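Local coordinates for Two-component system sensor histidine kinase (Bacteroides thetaiotaomicron, PDB 3OTT), which probably senses saccharides through this extracellular domain of two beta-propellers and a beta-sandwich, passing the signal to its histidine kinase and DNA-binding parts, at residues Arg90-Glu95 with Val648-Arg653; Gly18-Val23 with Ser39-Phe44; Phe330-Gly335 with Ile378-Glu383; Ser563-Lys568 with Thr600-Asp605. All coordinates share one frame; numbering follows the deposited sequence.

Contact 1 (Arg90-Glu95 with Val648-Arg653)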
loop_
_atom_site.group_PDB
_atom_site.type_symbol
_atom_site.label_atom_id
_atom_site.label_comp_id
_atom_site.label_asym_id
_atom_site.label_seq_id
_atom_site.Cartn_x
_atom_site.Cartn_y
_atom_site.Cartn_z
ATOM N N ARG B 90 -22.018 14.492 9.015
ATOM C CA ARG B 90 -22.794 13.260 9.159
ATOM C C ARG B 90 -24.019 13.561 10.007
ATOM O O ARG B 90 -25.112 13.118 9.703
ATOM C CB ARG B 90 -22.014 12.102 9.816
ATOM C CG ARG B 90 -20.957 11.554 8.913
ATOM C CD ARG B 90 -20.148 10.454 9.611
ATOM N NE ARG B 90 -19.005 10.162 8.732
ATOM C CZ ARG B 90 -19.027 9.273 7.750
ATOM N NH1 ARG B 90 -20.138 8.533 7.550
ATOM N NH2 ARG B 90 -17.940 9.093 7.004
ATOM N N ALA B 91 -23.838 14.298 11.077
ATOM C CA ALA B 91 -24.992 14.636 11.900
ATOM C C ALA B 91 -25.782 15.822 11.316
ATOM O O ALA B 91 -26.937 16.011 11.646
ATOM C CB ALA B 91 -24.573 14.911 13.385
ATOM N N ASP B 92 -25.175 16.606 10.418
ATOM C CA ASP B 92 -25.798 17.845 9.945
ATOM C C ASP B 92 -26.072 18.879 11.068
ATOM O O ASP B 92 -27.159 19.442 11.131
ATOM C CB ASP B 92 -27.056 17.525 9.066
ATOM C CG ASP B 92 -27.739 18.783 8.531
ATOM O OD1 ASP B 92 -27.077 19.813 8.252
ATOM O OD2 ASP B 92 -28.972 18.782 8.438
ATOM N N ARG B 93 -25.052 19.157 11.896
ATOM C CA ARG B 93 -25.087 20.098 12.994
ATOM C C ARG B 93 -23.732 20.837 13.083
ATOM O O ARG B 93 -22.678 20.182 12.913
ATOM C CB ARG B 93 -25.233 19.343 14.342
ATOM C CG ARG B 93 -26.305 18.257 14.373
ATOM C CD ARG B 93 -27.687 18.653 14.948
ATOM N NE ARG B 93 -28.128 20.032 14.717
ATOM C CZ ARG B 93 -28.467 20.896 15.692
ATOM N NH1 ARG B 93 -28.396 20.554 16.983
ATOM N NH2 ARG B 93 -28.860 22.132 15.385
ATOM N N TYR B 94 -23.754 22.127 13.415
ATOM C CA TYR B 94 -22.534 22.866 13.776
ATOM C C TYR B 94 -22.182 22.453 15.191
ATOM O O TYR B 94 -23.054 22.418 16.030
ATOM C CB TYR B 94 -22.726 24.403 13.654
ATOM C CG TYR B 94 -22.756 24.779 12.204
ATOM C CD1 TYR B 94 -21.586 24.989 11.525
ATOM C CD2 TYR B 94 -23.956 24.823 11.487
ATOM C CE1 TYR B 94 -21.577 25.295 10.152
ATOM C CE2 TYR B 94 -23.973 25.107 10.129
ATOM C CZ TYR B 94 -22.763 25.336 9.452
ATOM O OH TYR B 94 -22.718 25.652 8.109
ATOM N N GLU B 95 -20.930 22.081 15.421
ATOM C CA GLU B 95 -20.524 21.477 16.668
ATOM C C GLU B 95 -19.279 22.112 17.118
ATOM O O GLU B 95 -18.229 21.541 16.819
ATOM C CB GLU B 95 -20.238 19.956 16.483
ATOM C CG GLU B 95 -21.492 19.116 16.843
ATOM C CD GLU B 95 -21.385 17.615 16.559
ATOM O OE1 GLU B 95 -20.243 17.115 16.461
ATOM O OE2 GLU B 95 -22.465 16.938 16.475
ATOM N N VAL B 648 -36.055 19.768 4.783
ATOM C CA VAL B 648 -35.875 19.577 6.243
ATOM C C VAL B 648 -34.607 18.781 6.624
ATOM O O VAL B 648 -34.258 17.784 5.963
ATOM C CB VAL B 648 -37.104 18.916 6.937
ATOM C CG1 VAL B 648 -38.310 19.918 7.015
ATOM C CG2 VAL B 648 -37.496 17.595 6.251
ATOM N N SER B 649 -33.946 19.184 7.705
ATOM C CA SER B 649 -32.726 18.460 8.118
ATOM C C SER B 649 -32.506 18.659 9.589
ATOM O O SER B 649 -33.117 19.542 10.184
ATOM C CB SER B 649 -31.481 18.976 7.336
ATOM O OG SER B 649 -31.273 20.363 7.658
ATOM N N PRO B 650 -31.612 17.856 10.187
ATOM C CA PRO B 650 -31.410 18.039 11.626
ATOM C C PRO B 650 -31.023 19.488 11.947
ATOM O O PRO B 650 -31.301 19.974 13.006
ATOM C CB PRO B 650 -30.265 17.068 11.946
ATOM C CG PRO B 650 -30.328 16.013 10.914
ATOM C CD PRO B 650 -30.832 16.718 9.648
ATOM N N ARG B 651 -30.421 20.188 10.992
ATOM C CA ARG B 651 -29.994 21.561 11.269
ATOM C C ARG B 651 -31.185 22.489 11.579
ATOM O O ARG B 651 -31.048 23.466 12.298
ATOM C CB ARG B 651 -29.207 22.096 10.059
ATOM C CG ARG B 651 -28.441 23.348 10.336
ATOM C CD ARG B 651 -27.661 23.750 9.098
ATOM N NE ARG B 651 -28.479 23.861 7.895
ATOM C CZ ARG B 651 -29.180 24.945 7.546
ATOM N NH1 ARG B 651 -29.178 26.036 8.296
ATOM N NH2 ARG B 651 -29.893 24.933 6.424
ATOM N N THR B 652 -32.334 22.209 10.974
ATOM C CA THR B 652 -33.495 23.086 11.133
ATOM C C THR B 652 -34.650 22.436 11.878
ATOM O O THR B 652 -35.575 23.142 12.220
ATOM C CB THR B 652 -34.045 23.634 9.766
ATOM O OG1 THR B 652 -34.530 22.546 8.976
ATOM C CG2 THR B 652 -32.990 24.360 8.982
ATOM N N ARG B 653 -34.634 21.113 12.092
ATOM C CA ARG B 653 -35.708 20.423 12.883
ATOM C C ARG B 653 -35.186 19.388 13.913
ATOM O O ARG B 653 -34.215 18.660 13.662
ATOM C CB ARG B 653 -36.734 19.699 11.991
ATOM C CG ARG B 653 -37.193 20.417 10.720
ATOM C CD ARG B 653 -38.650 20.919 10.755
ATOM N NE ARG B 653 -39.523 20.133 11.620
ATOM C CZ ARG B 653 -40.851 20.252 11.669
ATOM N NH1 ARG B 653 -41.470 21.099 10.848
ATOM N NH2 ARG B 653 -41.568 19.519 12.543
HETATM O O HOH W 1 -28.016 21.644 6.614
#
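Asp92 swings its carboxylate straight away from its own backbone N (chi1 -179°) and toward the 648-653 turn, while Arg651 starts extended and then kinks at chi3 (54°), bringing NE round beside that carboxylate. The two charged groups do not meet directly. A water sits between them, donating to Asp92 OD1 at 2.6 Å and accepting from Arg651 NE at 2.6 Å in the plane of the guanidinium. Asp92 and Arg93 both face Asn88, forming a G1 beta bulge at the edge of the propeller blade that ends in strand 93-94; the bulge offers Asp92 to a loop of the C-terminal beta-sandwich. A bond from Arg651 N to Asp92 OD2 is doubtful, because OD2 is modelled too close to Ser649 CB. With an alanine here, the bridging water and the hydroxyl of Tyr87, which also bonds OD1, would probably lose their shared acceptor, and Arg651 NE its tie to the propeller. Ala91 O rests on Pro650 CG at 3.5 Å. Tyr94 lies alongside Arg651, with CD of the arginine 4.1 Å from CE2 at the ring edge. Both side chains end on the neighbouring loop: Arg651 NH1 bonds Thr56 OG1 and Tyr94 OH bonds His54 O.

Contact 2 (Gly18-Val23 with Ser39-Phe44)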
loop_
_atom_site.group_PDB
_atom_site.type_symbol
_atom_site.label_atom_id
_atom_site.label_comp_id
_atom_site.label_asym_id
_atom_site.label_seq_id
_atom_site.Cartn_x
_atom_site.Cartn_y
_atom_site.Cartn_z
ATOM N N GLY B 18 -27.334 29.504 -4.793
ATOM C CA GLY B 18 -28.485 30.306 -4.363
ATOM C C GLY B 18 -28.072 31.288 -3.283
ATOM O O GLY B 18 -26.876 31.518 -3.079
ATOM N N ALA B 19 -29.060 31.862 -2.609
ATOM C CA ALA B 19 -28.861 32.697 -1.436
ATOM C C ALA B 19 -27.897 33.900 -1.604
ATOM O O ALA B 19 -27.179 34.234 -0.647
ATOM C CB ALA B 19 -28.425 31.797 -0.219
ATOM N N GLU B 20 -27.880 34.526 -2.788
ATOM C CA GLU B 20 -26.915 35.603 -3.148
ATOM C C GLU B 20 -25.394 35.328 -2.950
ATOM O O GLU B 20 -24.556 36.245 -3.062
ATOM C CB GLU B 20 -27.270 36.967 -2.533
ATOM C CG GLU B 20 -26.544 38.182 -3.269
ATOM C CD GLU B 20 -27.452 39.015 -4.249
ATOM O OE1 GLU B 20 -28.714 38.989 -4.143
ATOM O OE2 GLU B 20 -26.881 39.724 -5.123
ATOM N N ALA B 21 -25.048 34.082 -2.679
ATOM C CA ALA B 21 -23.666 33.703 -2.661
ATOM C C ALA B 21 -23.199 33.763 -4.128
ATOM O O ALA B 21 -23.920 33.386 -5.025
ATOM C CB ALA B 21 -23.541 32.326 -2.110
ATOM N N SER B 22 -22.030 34.273 -4.403
ATOM C CA SER B 22 -21.559 34.193 -5.773
ATOM C C SER B 22 -20.076 33.949 -5.819
ATOM O O SER B 22 -19.598 33.480 -6.841
ATOM C CB SER B 22 -21.968 35.410 -6.588
ATOM O OG SER B 22 -21.547 36.603 -5.964
ATOM N N VAL B 23 -19.380 34.207 -4.696
ATOM C CA VAL B 23 -17.936 33.949 -4.546
ATOM C C VAL B 23 -17.595 32.590 -3.907
ATOM O O VAL B 23 -17.950 32.321 -2.754
ATOM C CB VAL B 23 -17.194 35.103 -3.752
ATOM C CG1 VAL B 23 -15.722 34.879 -3.757
ATOM C CG2 VAL B 23 -17.458 36.480 -4.369
ATOM N N SER B 39 -18.442 29.417 0.351
ATOM C CA SER B 39 -18.779 30.571 -0.445
ATOM C C SER B 39 -18.728 31.816 0.450
ATOM O O SER B 39 -18.553 31.671 1.675
ATOM C CB SER B 39 -20.195 30.432 -0.978
ATOM O OG SER B 39 -21.117 30.692 0.090
ATOM N N ASN B 40 -18.952 33.000 -0.140
ATOM C CA ASN B 40 -18.931 34.262 0.619
ATOM C C ASN B 40 -20.031 34.368 1.671
ATOM O O ASN B 40 -19.998 35.275 2.481
ATOM C CB ASN B 40 -18.960 35.513 -0.320
ATOM C CG ASN B 40 -20.179 35.544 -1.317
ATOM O OD1 ASN B 40 -20.536 34.544 -1.971
ATOM N ND2 ASN B 40 -20.776 36.731 -1.459
ATOM N N LYS B 41 -21.028 33.485 1.612
ATOM C CA LYS B 41 -22.203 33.490 2.517
ATOM C C LYS B 41 -22.278 32.222 3.383
ATOM O O LYS B 41 -23.146 32.109 4.224
ATOM C CB LYS B 41 -23.520 33.538 1.709
ATOM C CG LYS B 41 -23.806 34.857 0.921
ATOM C CD LYS B 41 -23.907 36.071 1.827
ATOM C CE LYS B 41 -23.521 37.375 1.119
ATOM N NZ LYS B 41 -24.680 38.024 0.397
ATOM N N GLY B 42 -21.419 31.241 3.159
ATOM C CA GLY B 42 -21.413 30.070 4.013
ATOM C C GLY B 42 -21.256 28.821 3.209
ATOM O O GLY B 42 -20.909 28.867 2.022
ATOM N N LEU B 43 -21.563 27.702 3.827
ATOM C CA LEU B 43 -21.190 26.413 3.281
ATOM C C LEU B 43 -22.324 25.857 2.408
ATOM O O LEU B 43 -23.470 25.939 2.818
ATOM C CB LEU B 43 -20.887 25.471 4.459
ATOM C CG LEU B 43 -20.770 23.965 4.123
ATOM C CD1 LEU B 43 -19.445 23.732 3.376
ATOM C CD2 LEU B 43 -20.888 23.038 5.342
ATOM N N PHE B 44 -22.008 25.312 1.220
ATOM C CA PHE B 44 -22.963 24.611 0.335
ATOM C C PHE B 44 -22.466 23.178 0.021
ATOM O O PHE B 44 -21.259 22.861 0.234
ATOM C CB PHE B 44 -23.138 25.304 -1.042
ATOM C CG PHE B 44 -23.975 26.584 -1.023
ATOM C CD1 PHE B 44 -23.407 27.784 -0.619
ATOM C CD2 PHE B 44 -25.292 26.582 -1.490
ATOM C CE1 PHE B 44 -24.127 28.944 -0.624
ATOM C CE2 PHE B 44 -26.060 27.761 -1.507
ATOM C CZ PHE B 44 -25.456 28.946 -1.070
#
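Asn40 points its amide at the backbone of the 18-23 loop, and its OD1 takes two consecutive N-H groups. Ser22 N comes in at 2.9 Å, tilted only 17° from the amide's carbonyl plane, whereas Val23 N, at 3.0 Å, stands well above that plane. Asn40 CG lies between its own backbone N and carbonyl carbon (chi1 56°), which brings OD1 to the N-H groups of Ser22 and Val23; separately, Asn40 N gives a weak bond to Val23 O. The Val23 side chain crosses that of Asn40 at about a right angle, its CB 3.8 Å from OD1. A serine here, lacking the amide oxygen, would probably leave Ser22 N and Val23 N without this shared acceptor. Lys41 runs side by side with Glu20 and points the same way, laying CG over Ala21 CA at 3.8 Å. Ala21 CB meets Phe44 CE1 obliquely at 3.7 Å, and Ala19 CB approaches the edge of the same ring. Ser39 OG, also at that ring's edge, accepts from Lys41 N in an ST turn and donates to Gly42 O. The 18-23 loop leads from strand 13-15, which closes the seven-bladed propeller against strand 300-303, to strand 24-29 of the next blade; Ser22 pairs by backbone with Gly299, and the Phe44 ring packs against Phe55 and Ile37.

Contact 3 (Phe330-Gly335 with Ile378-Glu383)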
loop_
_atom_site.group_PDB
_atom_site.type_symbol
_atom_site.label_atom_id
_atom_site.label_comp_id
_atom_site.label_asym_id
_atom_site.label_seq_id
_atom_site.Cartn_x
_atom_site.Cartn_y
_atom_site.Cartn_z
ATOM N N PHE B 330 -10.279 -13.669 -16.939
ATOM C CA PHE B 330 -11.350 -14.617 -17.060
ATOM C C PHE B 330 -12.398 -14.317 -16.012
ATOM O O PHE B 330 -12.097 -13.904 -14.907
ATOM C CB PHE B 330 -10.817 -16.041 -16.906
ATOM C CG PHE B 330 -11.814 -17.104 -17.318
ATOM C CD1 PHE B 330 -11.997 -17.422 -18.670
ATOM C CD2 PHE B 330 -12.580 -17.794 -16.336
ATOM C CE1 PHE B 330 -12.947 -18.427 -19.052
ATOM C CE2 PHE B 330 -13.527 -18.770 -16.692
ATOM C CZ PHE B 330 -13.728 -19.078 -18.046
ATOM N N ARG B 331 -13.644 -14.477 -16.368
ATOM C CA ARG B 331 -14.734 -14.396 -15.393
ATOM C C ARG B 331 -15.494 -15.741 -15.467
ATOM O O ARG B 331 -15.912 -16.164 -16.541
ATOM C CB ARG B 331 -15.674 -13.231 -15.747
ATOM C CG ARG B 331 -16.590 -12.830 -14.611
ATOM C CD ARG B 331 -17.762 -12.063 -15.061
ATOM N NE ARG B 331 -18.468 -11.524 -13.916
ATOM C CZ ARG B 331 -19.673 -10.955 -14.011
ATOM N NH1 ARG B 331 -20.248 -10.897 -15.201
ATOM N NH2 ARG B 331 -20.298 -10.457 -12.943
ATOM N N ASP B 332 -15.670 -16.424 -14.330
ATOM C CA ASP B 332 -16.268 -17.733 -14.373
ATOM C C ASP B 332 -17.799 -17.740 -14.399
ATOM O O ASP B 332 -18.446 -16.707 -14.215
ATOM C CB ASP B 332 -15.688 -18.667 -13.299
ATOM C CG ASP B 332 -16.082 -18.288 -11.930
ATOM O OD1 ASP B 332 -17.058 -17.521 -11.753
ATOM O OD2 ASP B 332 -15.389 -18.765 -11.004
ATOM N N SER B 333 -18.349 -18.924 -14.628
ATOM C CA SER B 333 -19.785 -19.144 -14.625
ATOM C C SER B 333 -20.446 -18.697 -13.296
ATOM O O SER B 333 -21.517 -18.180 -13.362
ATOM C CB SER B 333 -20.134 -20.587 -15.041
ATOM O OG SER B 333 -19.700 -21.513 -14.045
ATOM N N LYS B 334 -19.793 -18.809 -12.126
ATOM C CA LYS B 334 -20.319 -18.192 -10.886
ATOM C C LYS B 334 -20.125 -16.622 -10.732
ATOM O O LYS B 334 -20.593 -16.035 -9.754
ATOM C CB LYS B 334 -19.767 -18.849 -9.625
ATOM C CG LYS B 334 -19.853 -20.365 -9.488
ATOM C CD LYS B 334 -18.617 -20.886 -8.687
ATOM C CE LYS B 334 -18.809 -22.302 -8.132
ATOM N NZ LYS B 334 -18.871 -23.320 -9.223
ATOM N N GLY B 335 -19.443 -15.963 -11.671
ATOM C CA GLY B 335 -19.307 -14.522 -11.646
ATOM C C GLY B 335 -18.030 -14.001 -11.015
ATOM O O GLY B 335 -17.799 -12.781 -11.005
ATOM N N ILE B 378 -6.211 -19.437 -17.972
ATOM C CA ILE B 378 -7.325 -19.730 -17.092
ATOM C C ILE B 378 -8.497 -20.283 -17.949
ATOM O O ILE B 378 -8.862 -19.692 -18.979
ATOM C CB ILE B 378 -7.760 -18.462 -16.309
ATOM C CG1 ILE B 378 -6.538 -17.786 -15.699
ATOM C CG2 ILE B 378 -8.817 -18.831 -15.210
ATOM C CD1 ILE B 378 -6.819 -16.299 -15.169
ATOM N N TYR B 379 -9.104 -21.389 -17.505
ATOM C CA TYR B 379 -10.099 -22.089 -18.256
ATOM C C TYR B 379 -11.173 -22.706 -17.355
ATOM O O TYR B 379 -10.901 -23.299 -16.299
ATOM C CB TYR B 379 -9.407 -23.177 -19.044
ATOM C CG TYR B 379 -10.324 -24.114 -19.799
ATOM C CD1 TYR B 379 -11.012 -23.674 -20.942
ATOM C CD2 TYR B 379 -10.485 -25.415 -19.385
ATOM C CE1 TYR B 379 -11.858 -24.513 -21.645
ATOM C CE2 TYR B 379 -11.331 -26.280 -20.076
ATOM C CZ TYR B 379 -12.007 -25.815 -21.211
ATOM O OH TYR B 379 -12.803 -26.650 -21.913
ATOM N N GLU B 380 -12.415 -22.593 -17.780
ATOM C CA GLU B 380 -13.486 -23.299 -17.085
ATOM C C GLU B 380 -13.977 -24.456 -17.944
ATOM O O GLU B 380 -14.314 -24.243 -19.115
ATOM C CB GLU B 380 -14.655 -22.322 -16.785
ATOM C CG GLU B 380 -15.649 -22.931 -15.861
ATOM C CD GLU B 380 -16.830 -22.038 -15.486
ATOM O OE1 GLU B 380 -16.778 -20.776 -15.523
ATOM O OE2 GLU B 380 -17.822 -22.626 -15.091
ATOM N N ASP B 381 -14.031 -25.662 -17.392
ATOM C CA ASP B 381 -14.423 -26.851 -18.209
ATOM C C ASP B 381 -15.932 -27.054 -18.370
ATOM O O ASP B 381 -16.728 -26.144 -18.032
ATOM C CB ASP B 381 -13.756 -28.145 -17.746
ATOM C CG ASP B 381 -14.263 -28.638 -16.376
ATOM O OD1 ASP B 381 -15.379 -28.254 -15.932
ATOM O OD2 ASP B 381 -13.528 -29.440 -15.733
ATOM N N LYS B 382 -16.324 -28.249 -18.849
ATOM C CA LYS B 382 -17.722 -28.548 -19.194
ATOM C C LYS B 382 -18.537 -28.772 -17.961
ATOM O O LYS B 382 -19.753 -28.713 -18.024
ATOM C CB LYS B 382 -17.870 -29.827 -20.069
ATOM C CG LYS B 382 -16.956 -29.931 -21.293
ATOM C CD LYS B 382 -17.187 -28.804 -22.295
ATOM C CE LYS B 382 -16.521 -29.192 -23.630
ATOM N NZ LYS B 382 -16.469 -28.027 -24.502
ATOM N N GLU B 383 -17.900 -29.080 -16.838
ATOM C CA GLU B 383 -18.665 -29.308 -15.617
ATOM C C GLU B 383 -18.473 -28.135 -14.676
ATOM O O GLU B 383 -18.661 -28.258 -13.472
ATOM C CB GLU B 383 -18.268 -30.626 -14.976
ATOM C CG GLU B 383 -18.690 -31.860 -15.815
ATOM C CD GLU B 383 -18.104 -33.191 -15.292
ATOM O OE1 GLU B 383 -16.847 -33.305 -15.197
ATOM O OE2 GLU B 383 -18.906 -34.127 -14.982
#
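Strands 326-331 and 375-380 are the first strands of neighbouring blades in the second seven-bladed propeller, and here their ends and the turns that follow meet, residues 330-333 and 378-380 running nearly the same way (14° apart). Phe330 reaches across to the next blade: its CB touches Ile378 CG2 at 3.8 Å, and farther out CZ lies 3.6 Å from Glu380 CB. The ring and the Glu380 carboxylate are turned 74° against each other. Glu380 extends fully from its backbone, with CG anti to N (chi1 -169°) and the chain straight beyond it, so the carboxylate arrives at Ser333, in the type I turn 332-335. Ser333 N donates to OE1 at 2.6 Å, nearly straight and on the syn lone pair, while Ser333 OG donates to OE2 over a modelled 2.4 Å, too short to be trusted in detail. Asp332 turns its own carboxylate elsewhere, to Tyr399 OH and Trp338 NE1, and shows Glu380 OE1 only its CB, at 3.3 Å. Bonds to both oxygens from one residue probably restrict the rotation of the Glu380 carboxylate, and the two donors would probably help to stabilise its charge against the nearby Asp332.

Contact 4 (Ser563-Lys568 with Thr600-Asp605)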
loop_
_atom_site.group_PDB
_atom_site.type_symbol
_atom_site.label_atom_id
_atom_site.label_comp_id
_atom_site.label_asym_id
_atom_site.label_seq_id
_atom_site.Cartn_x
_atom_site.Cartn_y
_atom_site.Cartn_z
ATOM N N SER B 563 -2.007 -9.674 -27.543
ATOM C CA SER B 563 -3.228 -10.327 -27.200
ATOM C C SER B 563 -4.265 -10.079 -28.295
ATOM O O SER B 563 -4.243 -9.030 -28.957
ATOM C CB SER B 563 -3.770 -9.793 -25.868
ATOM O OG SER B 563 -4.807 -10.664 -25.383
ATOM N N MET B 564 -5.173 -11.028 -28.492
ATOM C CA MET B 564 -6.281 -10.858 -29.480
ATOM C C MET B 564 -7.544 -11.416 -28.864
ATOM O O MET B 564 -7.501 -12.505 -28.284
ATOM C CB MET B 564 -6.032 -11.687 -30.737
ATOM C CG MET B 564 -4.938 -11.171 -31.653
ATOM S SD MET B 564 -4.587 -12.271 -33.040
ATOM C CE MET B 564 -6.084 -12.250 -33.943
ATOM N N THR B 565 -8.673 -10.727 -29.002
ATOM C CA THR B 565 -9.891 -11.337 -28.522
ATOM C C THR B 565 -11.116 -10.993 -29.377
ATOM O O THR B 565 -11.145 -9.913 -29.998
ATOM C CB THR B 565 -10.104 -11.023 -27.006
ATOM O OG1 THR B 565 -10.798 -12.103 -26.416
ATOM C CG2 THR B 565 -10.860 -9.719 -26.756
ATOM N N CYS B 566 -12.123 -11.878 -29.389
ATOM C CA CYS B 566 -13.385 -11.609 -30.133
ATOM C C CYS B 566 -14.264 -10.710 -29.300
ATOM O O CYS B 566 -14.479 -10.976 -28.122
ATOM C CB CYS B 566 -14.213 -12.861 -30.431
ATOM S SG CYS B 566 -13.353 -13.999 -31.467
ATOM N N VAL B 567 -14.768 -9.662 -29.930
ATOM C CA VAL B 567 -15.712 -8.739 -29.318
ATOM C C VAL B 567 -16.899 -8.605 -30.295
ATOM O O VAL B 567 -16.851 -7.794 -31.202
ATOM C CB VAL B 567 -15.031 -7.374 -29.051
ATOM C CG1 VAL B 567 -16.017 -6.370 -28.550
ATOM C CG2 VAL B 567 -13.862 -7.522 -28.000
ATOM N N LYS B 568 -17.908 -9.458 -30.155
ATOM C CA LYS B 568 -19.080 -9.448 -31.068
ATOM C C LYS B 568 -18.661 -9.643 -32.533
ATOM O O LYS B 568 -18.163 -10.705 -32.904
ATOM C CB LYS B 568 -19.853 -8.125 -30.952
ATOM C CG LYS B 568 -20.591 -7.850 -29.656
ATOM C CD LYS B 568 -21.048 -6.383 -29.709
ATOM C CE LYS B 568 -22.186 -6.082 -28.772
ATOM N NZ LYS B 568 -21.618 -5.706 -27.459
ATOM N N THR B 600 -1.413 -6.553 -22.317
ATOM C CA THR B 600 -0.895 -7.881 -22.614
ATOM C C THR B 600 -1.985 -8.936 -22.365
ATOM O O THR B 600 -1.740 -10.134 -22.461
ATOM C CB THR B 600 0.286 -8.185 -21.731
ATOM O OG1 THR B 600 -0.104 -7.796 -20.426
ATOM C CG2 THR B 600 1.536 -7.384 -22.158
ATOM N N SER B 601 -3.207 -8.471 -22.137
ATOM C CA SER B 601 -4.323 -9.361 -21.845
ATOM C C SER B 601 -5.648 -8.728 -22.272
ATOM O O SER B 601 -5.822 -7.529 -22.103
ATOM C CB SER B 601 -4.369 -9.541 -20.305
ATOM O OG SER B 601 -5.052 -10.744 -20.122
ATOM N N LEU B 602 -6.583 -9.501 -22.786
ATOM C CA LEU B 602 -7.917 -8.936 -23.150
ATOM C C LEU B 602 -9.107 -9.882 -22.755
ATOM O O LEU B 602 -8.973 -11.102 -22.854
ATOM C CB LEU B 602 -8.015 -8.590 -24.657
ATOM C CG LEU B 602 -7.095 -7.553 -25.340
ATOM C CD1 LEU B 602 -7.037 -7.750 -26.873
ATOM C CD2 LEU B 602 -7.445 -6.059 -25.027
ATOM N N LEU B 603 -10.238 -9.323 -22.316
ATOM C CA LEU B 603 -11.415 -10.132 -21.994
ATOM C C LEU B 603 -12.699 -9.381 -22.319
ATOM O O LEU B 603 -12.958 -8.272 -21.794
ATOM C CB LEU B 603 -11.439 -10.517 -20.502
ATOM C CG LEU B 603 -12.689 -11.286 -19.942
ATOM C CD1 LEU B 603 -12.793 -12.725 -20.485
ATOM C CD2 LEU B 603 -12.748 -11.342 -18.432
ATOM N N PHE B 604 -13.516 -9.986 -23.179
ATOM C CA PHE B 604 -14.859 -9.503 -23.414
ATOM C C PHE B 604 -15.842 -10.148 -22.443
ATOM O O PHE B 604 -15.954 -11.363 -22.424
ATOM C CB PHE B 604 -15.276 -9.876 -24.824
ATOM C CG PHE B 604 -16.669 -9.432 -25.178
ATOM C CD1 PHE B 604 -17.124 -8.162 -24.850
ATOM C CD2 PHE B 604 -17.531 -10.294 -25.877
ATOM C CE1 PHE B 604 -18.463 -7.744 -25.186
ATOM C CE2 PHE B 604 -18.851 -9.887 -26.205
ATOM C CZ PHE B 604 -19.306 -8.619 -25.833
ATOM N N ASP B 605 -16.552 -9.339 -21.652
ATOM C CA ASP B 605 -17.669 -9.822 -20.805
ATOM C C ASP B 605 -19.019 -9.499 -21.459
ATOM O O ASP B 605 -19.449 -8.346 -21.446
ATOM C CB ASP B 605 -17.643 -9.227 -19.386
ATOM C CG ASP B 605 -18.665 -9.943 -18.405
ATOM O OD1 ASP B 605 -19.057 -11.138 -18.602
ATOM O OD2 ASP B 605 -19.043 -9.298 -17.400
HETATM O O HOH W 2 -3.397 -12.711 -23.807
#
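Ser563 OG holds an ordered water at 2.9 Å, and that water gives a weak bond to Thr600 O at 3.3 Å, weakly linking the two segments at this end. The hydroxyl stands anti to its own backbone N (chi1 -166°), turned across the gap toward the partner strand. Leu602 reaches the other way, its CD1 packing on the backbone of Ser563 with O at 3.7 Å, and its CB meets Thr565 CG2 at 3.7 Å, the two side chains crossing obliquely. Farther along, Phe604 CB lies on Cys566 O at 3.6 Å, and one face of its ring takes Val567 CA 4.2 Å above the plane, toward the rim. Lys568 crosses that ring at about a right angle, CG and NZ both near CZ, while its ammonium forms a salt bridge with Asp609. The strands, 563-567 and 601-605, run nearly parallel (7°) with axes 6.2 Å apart; they are the first strands of adjacent blades, and the second belongs to the blade that strand 310-313 completes. Thr600 and Ser601 both face Gly614 in a classic beta bulge. The inter-blade seam thus relies mainly on close-fitting apolar and backbone surfaces, with water supplying polar linkage at one end.

In the fold
Contacts 3 and 4 belong to the second propeller and treat the same problem, the seam between first strands of adjacent blades, in different ways: contact 3 adds a carboxylate gripped by a turn, contact 4 depends mostly on side-chain fit. Their centres are about 16 Å apart, and Arg331 NH1 joins Asp605 OD2 in a salt bridge at 3.0 Å. Contact 2, partly buried like these, lies in the first propeller and ties an incoming loop to a hairpin turn of its own blade. Contact 1 is a surface contact, more polar and water-bridged, joining that propeller to the C-terminal sandwich; it touches contact 2 where Tyr94 packs on Leu43. Contacts 1 and 4 lie on opposite sides of the chain's centre.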